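Long-range contacts in acetolactate synthase isozyme 1 large subunit (Escherichia coli, PDB 6LPI), which belongs to the thiamine diphosphate-dependent enzyme family and holds thiamine diphosphate, a magnesium ion and flavin-adenine dinucleotide in its three-domain large subunit: residues 56-62 / 450-456; 95-99 / 133-137. All coordinates share one frame; numbering follows the deposited sequence.

Interaction 1 (56-62 / 450-456)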
# COMPACT_ATOMS: atom_id res chain seq x y z
N LEU B 56 7.40 18.92 11.58
CA LEU B 56 7.92 19.62 10.41
C LEU B 56 8.88 18.70 9.66
O LEU B 56 9.99 18.43 10.13
CB LEU B 56 8.61 20.92 10.81
CG LEU B 56 9.14 21.83 9.72
CD1 LEU B 56 8.05 22.10 8.68
CD2 LEU B 56 9.64 23.13 10.31
N ALA B 57 8.42 18.17 8.54
CA ALA B 57 9.29 17.42 7.66
C ALA B 57 10.28 18.36 6.98
O ALA B 57 10.22 19.59 7.10
CB ALA B 57 8.46 16.68 6.61
N ARG B 58 11.22 17.76 6.27
CA ARG B 58 12.15 18.54 5.47
C ARG B 58 11.84 18.46 3.99
O ARG B 58 12.48 19.15 3.20
CB ARG B 58 13.58 18.08 5.75
CG ARG B 58 14.29 18.97 6.73
CD ARG B 58 13.99 18.58 8.15
NE ARG B 58 14.75 19.43 9.04
CZ ARG B 58 14.39 19.71 10.28
NH1 ARG B 58 13.27 19.19 10.78
NH2 ARG B 58 15.16 20.50 11.02
N HIS B 59 10.87 17.66 3.60
CA HIS B 59 10.51 17.55 2.19
C HIS B 59 9.12 16.94 2.21
O HIS B 59 8.85 16.04 3.01
CB HIS B 59 11.49 16.64 1.42
CG HIS B 59 11.25 16.58 -0.06
ND1 HIS B 59 10.17 15.94 -0.62
CD2 HIS B 59 11.98 17.05 -1.10
CE1 HIS B 59 10.22 16.05 -1.93
NE2 HIS B 59 11.31 16.72 -2.25
N GLU B 60 8.23 17.46 1.36
CA GLU B 60 6.84 17.06 1.51
C GLU B 60 6.68 15.57 1.21
O GLU B 60 5.82 14.92 1.82
CB GLU B 60 5.92 17.92 0.65
CG GLU B 60 5.83 19.40 1.10
CD GLU B 60 6.89 20.29 0.45
OE1 GLU B 60 7.87 19.73 -0.11
OE2 GLU B 60 6.74 21.54 0.48
N GLN B 61 7.55 15.00 0.37
CA GLN B 61 7.55 13.55 0.22
C GLN B 61 7.80 12.88 1.56
O GLN B 61 7.12 11.91 1.93
CB GLN B 61 8.62 13.12 -0.77
CG GLN B 61 8.33 11.76 -1.35
CD GLN B 61 9.50 11.12 -2.03
OE1 GLN B 61 10.13 10.22 -1.47
NE2 GLN B 61 9.81 11.59 -3.24
N GLY B 62 8.74 13.44 2.34
CA GLY B 62 8.97 12.96 3.69
C GLY B 62 7.75 13.09 4.59
O GLY B 62 7.42 12.15 5.32
N ASN B 450 15.47 10.40 0.66
CA ASN B 450 14.89 11.18 1.75
C ASN B 450 15.89 11.33 2.90
O ASN B 450 15.53 11.21 4.07
CB ASN B 450 13.58 10.56 2.22
CG ASN B 450 12.42 10.93 1.30
OD1 ASN B 450 12.31 12.07 0.86
ND2 ASN B 450 11.55 9.98 1.04
N ILE B 451 17.16 11.57 2.55
CA ILE B 451 18.24 11.74 3.52
C ILE B 451 17.94 12.90 4.46
O ILE B 451 18.34 12.89 5.63
CB ILE B 451 19.58 11.93 2.79
CG1 ILE B 451 20.75 11.73 3.74
CG2 ILE B 451 19.68 13.33 2.18
CD1 ILE B 451 20.77 10.37 4.38
N GLN B 452 17.24 13.92 3.96
CA GLN B 452 16.99 15.11 4.76
C GLN B 452 16.15 14.77 5.98
O GLN B 452 16.24 15.46 7.01
CB GLN B 452 16.34 16.19 3.90
CG GLN B 452 14.89 15.93 3.54
CD GLN B 452 14.72 14.89 2.46
OE1 GLN B 452 15.52 14.79 1.53
NE2 GLN B 452 13.69 14.05 2.62
N GLU B 453 15.36 13.71 5.91
CA GLU B 453 14.54 13.40 7.06
C GLU B 453 15.37 12.89 8.23
O GLU B 453 14.83 12.78 9.34
CB GLU B 453 13.44 12.41 6.69
CG GLU B 453 12.53 12.93 5.55
CD GLU B 453 11.96 14.32 5.82
OE1 GLU B 453 11.64 14.62 6.98
OE2 GLU B 453 11.88 15.14 4.87
N MET B 454 16.66 12.62 8.01
CA MET B 454 17.55 12.39 9.14
C MET B 454 17.42 13.48 10.17
O MET B 454 17.31 13.20 11.37
CB MET B 454 19.00 12.27 8.67
CG MET B 454 19.42 10.85 8.40
SD MET B 454 21.16 10.67 7.97
CE MET B 454 21.20 8.94 7.50
N ALA B 455 17.36 14.74 9.72
CA ALA B 455 17.15 15.85 10.65
C ALA B 455 15.88 15.65 11.45
O ALA B 455 15.89 15.73 12.69
CB ALA B 455 17.11 17.18 9.88
N THR B 456 14.79 15.32 10.75
CA THR B 456 13.51 15.04 11.40
C THR B 456 13.66 13.97 12.47
O THR B 456 13.06 14.08 13.55
CB THR B 456 12.48 14.62 10.34
OG1 THR B 456 12.41 15.63 9.32
CG2 THR B 456 11.12 14.43 10.96
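E453 turns its carboxylate onto the backbone of R58. E453 OE2, through its syn lone pair, accepts from R58 N at 3.0 Å, and a weak second bond joins the same N to E453 OE1. Bent at chi2 (-52°), the glutamate chain folds back to turn both carboxylate oxygens toward the backbone of A57 to H59. Two residues of its own segment fix the group further: Q452 NE2 donates to E453 OE2 on the anti side, and T456 OG1 donates to E453 OE1 on the syn side, tilted out of the carboxylate plane, at 2.7 Å. Q452 NE2 also bonds N450 OD1, while Q452 CG packs 3.4 Å from R58 CB. The amides of Q61 and N450 meet nearly perpendicular, their planes 79° apart. N450 ND2 donates to Q61 OE1 over 2.9 Å from above the carbonyl plane of Q61. R58 and T456 run past each other in opposite directions, and A455 CB lies against one face of the R58 guanidinium, whose NH2 makes a salt bridge to E459. H59 is the N-cap of helix 60-74, ND1 accepting from Q61 N in its ring plane. The contact thus sets the link between strand 53-56 and helix 60-74, in the N-terminal thiamine diphosphate-binding domain, against the turn N450-E453 and helix 453-459 in the C-terminal one; helix 422-432 packs on N450, E453 and T456, and helix 86-101 on H59 and Q61.

Interaction 2 (95-99 / 133-137); sequences IADAR and PITKH
I134 lies against the helix turn formed by I95, A96 and R99, and with R99 it accounts for more than half of the surface buried here. Its two branches divide the work. I134 CG2 rests on A96 CB at 3.8 Å, whereas I134 CG1, placed between the backbone N and the carbonyl carbon (chi1 58°), carries I134 CD1 to I95 CG2, also 3.8 Å away. The side chains of I95 and I134 cross at about a right angle. I95 CG2 additionally reaches T135 CG2 and comes within 3.4 Å of I134 O, an oxygen that R99 CB approaches equally closely. These contacts lie along helix 86-101, one of the helices packed on the parallel sheet of the N-terminal thiamine diphosphate-binding domain, an alpha/beta fold; the facing residues form the loop that leads from helix 127-131 into strand 137-140, outermost of its sheet within the chain. On the sheet side, I95 continues onto L105 and C107 of strand 105-111. R99 lies over the next residues of the loop. With CG anti to the backbone N (chi1 176°) and a bend at chi2, its chain lays one guanidinium face over the backbone of T135 and K136, T135 O and K136 CA each standing 3.3 Å above the plane, toward the rim. R99 NE is 3.4 Å from T135 O, but the angle is too poor for a hydrogen bond. R99 NH1 meets K136 CB at 3.4 Å as the two side chains cross, and the lysine chain continues to I157, where K136 NZ donates to the backbone O.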
# COMPACT_ATOMS: atom_id res chain seq x y z
N ILE B 95 1.79 10.05 -2.02
CA ILE B 95 0.37 9.72 -2.22
C ILE B 95 0.20 8.52 -3.16
O ILE B 95 -0.50 7.58 -2.82
CB ILE B 95 -0.41 11.00 -2.64
CG1 ILE B 95 -0.94 11.76 -1.43
CG2 ILE B 95 -1.61 10.65 -3.47
CD1 ILE B 95 0.02 12.26 -0.44
N ALA B 96 0.89 8.48 -4.30
CA ALA B 96 0.79 7.34 -5.21
C ALA B 96 1.24 6.04 -4.54
O ALA B 96 0.60 4.98 -4.70
CB ALA B 96 1.60 7.60 -6.48
N ASP B 97 2.33 6.10 -3.79
CA ASP B 97 2.73 4.95 -3.00
C ASP B 97 1.61 4.55 -2.06
O ASP B 97 1.34 3.36 -1.90
CB ASP B 97 4.01 5.24 -2.22
CG ASP B 97 4.52 4.01 -1.48
OD1 ASP B 97 5.18 3.16 -2.12
OD2 ASP B 97 4.24 3.89 -0.26
N ALA B 98 0.96 5.52 -1.42
CA ALA B 98 -0.17 5.17 -0.56
C ALA B 98 -1.27 4.46 -1.34
O ALA B 98 -1.88 3.51 -0.84
CB ALA B 98 -0.73 6.42 0.13
N ARG B 99 -1.53 4.91 -2.57
CA ARG B 99 -2.58 4.32 -3.39
C ARG B 99 -2.30 2.86 -3.74
O ARG B 99 -3.14 1.98 -3.49
CB ARG B 99 -2.76 5.13 -4.67
CG ARG B 99 -3.77 4.53 -5.63
CD ARG B 99 -5.15 4.63 -5.06
NE ARG B 99 -6.13 4.55 -6.13
CZ ARG B 99 -7.38 4.17 -5.96
NH1 ARG B 99 -7.83 3.85 -4.75
NH2 ARG B 99 -8.20 4.12 -7.00
N PRO B 133 -5.52 10.59 -10.88
CA PRO B 133 -5.12 9.19 -11.08
C PRO B 133 -4.35 8.54 -9.94
O PRO B 133 -4.00 7.36 -10.07
CB PRO B 133 -4.25 9.27 -12.34
CG PRO B 133 -3.65 10.59 -12.30
CD PRO B 133 -4.59 11.51 -11.56
N ILE B 134 -4.11 9.20 -8.81
CA ILE B 134 -3.29 8.59 -7.76
C ILE B 134 -4.01 8.61 -6.42
O ILE B 134 -3.38 8.44 -5.37
CB ILE B 134 -1.93 9.30 -7.60
CG1 ILE B 134 -2.15 10.79 -7.28
CG2 ILE B 134 -1.04 9.05 -8.79
CD1 ILE B 134 -0.92 11.61 -7.04
N THR B 135 -5.31 8.86 -6.42
CA THR B 135 -6.01 8.92 -5.15
C THR B 135 -7.19 7.96 -5.17
O THR B 135 -7.70 7.62 -6.23
CB THR B 135 -6.50 10.32 -4.88
OG1 THR B 135 -7.08 10.83 -6.09
CG2 THR B 135 -5.31 11.16 -4.53
N LYS B 136 -7.62 7.51 -4.00
CA LYS B 136 -8.91 6.84 -3.93
C LYS B 136 -10.06 7.82 -4.15
O LYS B 136 -11.11 7.42 -4.66
CB LYS B 136 -9.08 6.10 -2.59
CG LYS B 136 -10.37 5.33 -2.54
CD LYS B 136 -10.79 4.96 -1.16
CE LYS B 136 -11.43 3.62 -1.14
NZ LYS B 136 -12.04 3.25 0.15
N HIS B 137 -9.90 9.08 -3.75
CA HIS B 137 -10.78 10.16 -4.18
C HIS B 137 -10.12 11.49 -3.81
O HIS B 137 -9.18 11.52 -3.02
CB HIS B 137 -12.17 10.04 -3.53
CG HIS B 137 -13.19 10.95 -4.13
ND1 HIS B 137 -13.23 11.24 -5.47
CD2 HIS B 137 -14.21 11.63 -3.56
CE1 HIS B 137 -14.25 12.05 -5.72
NE2 HIS B 137 -14.87 12.30 -4.57

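Overall arrangement
Helices 60-74 and 86-101 of the N-terminal domain tie the two interactions together: the first enters interaction 1 through its N-terminal end, the second provides residues 95-99 of interaction 2, and D97 bridges them by a salt bridge to R72. The centres lie 20 Å apart and the nearest atoms about 7 Å, without touching. Interaction 1 joins two domains across 387 intervening residues; interaction 2 closes a 33-residue span within them, bringing the loop before strand 137-140 onto helix 86-101. E60, in segment 56-62, lines a thiamine diphosphate pocket, and the side chain of Q61, which touches N450, is about 7 Å from thiamine diphosphate. In interaction 2 the side chain of K136 is about 9 Å from flavin-adenine dinucleotide.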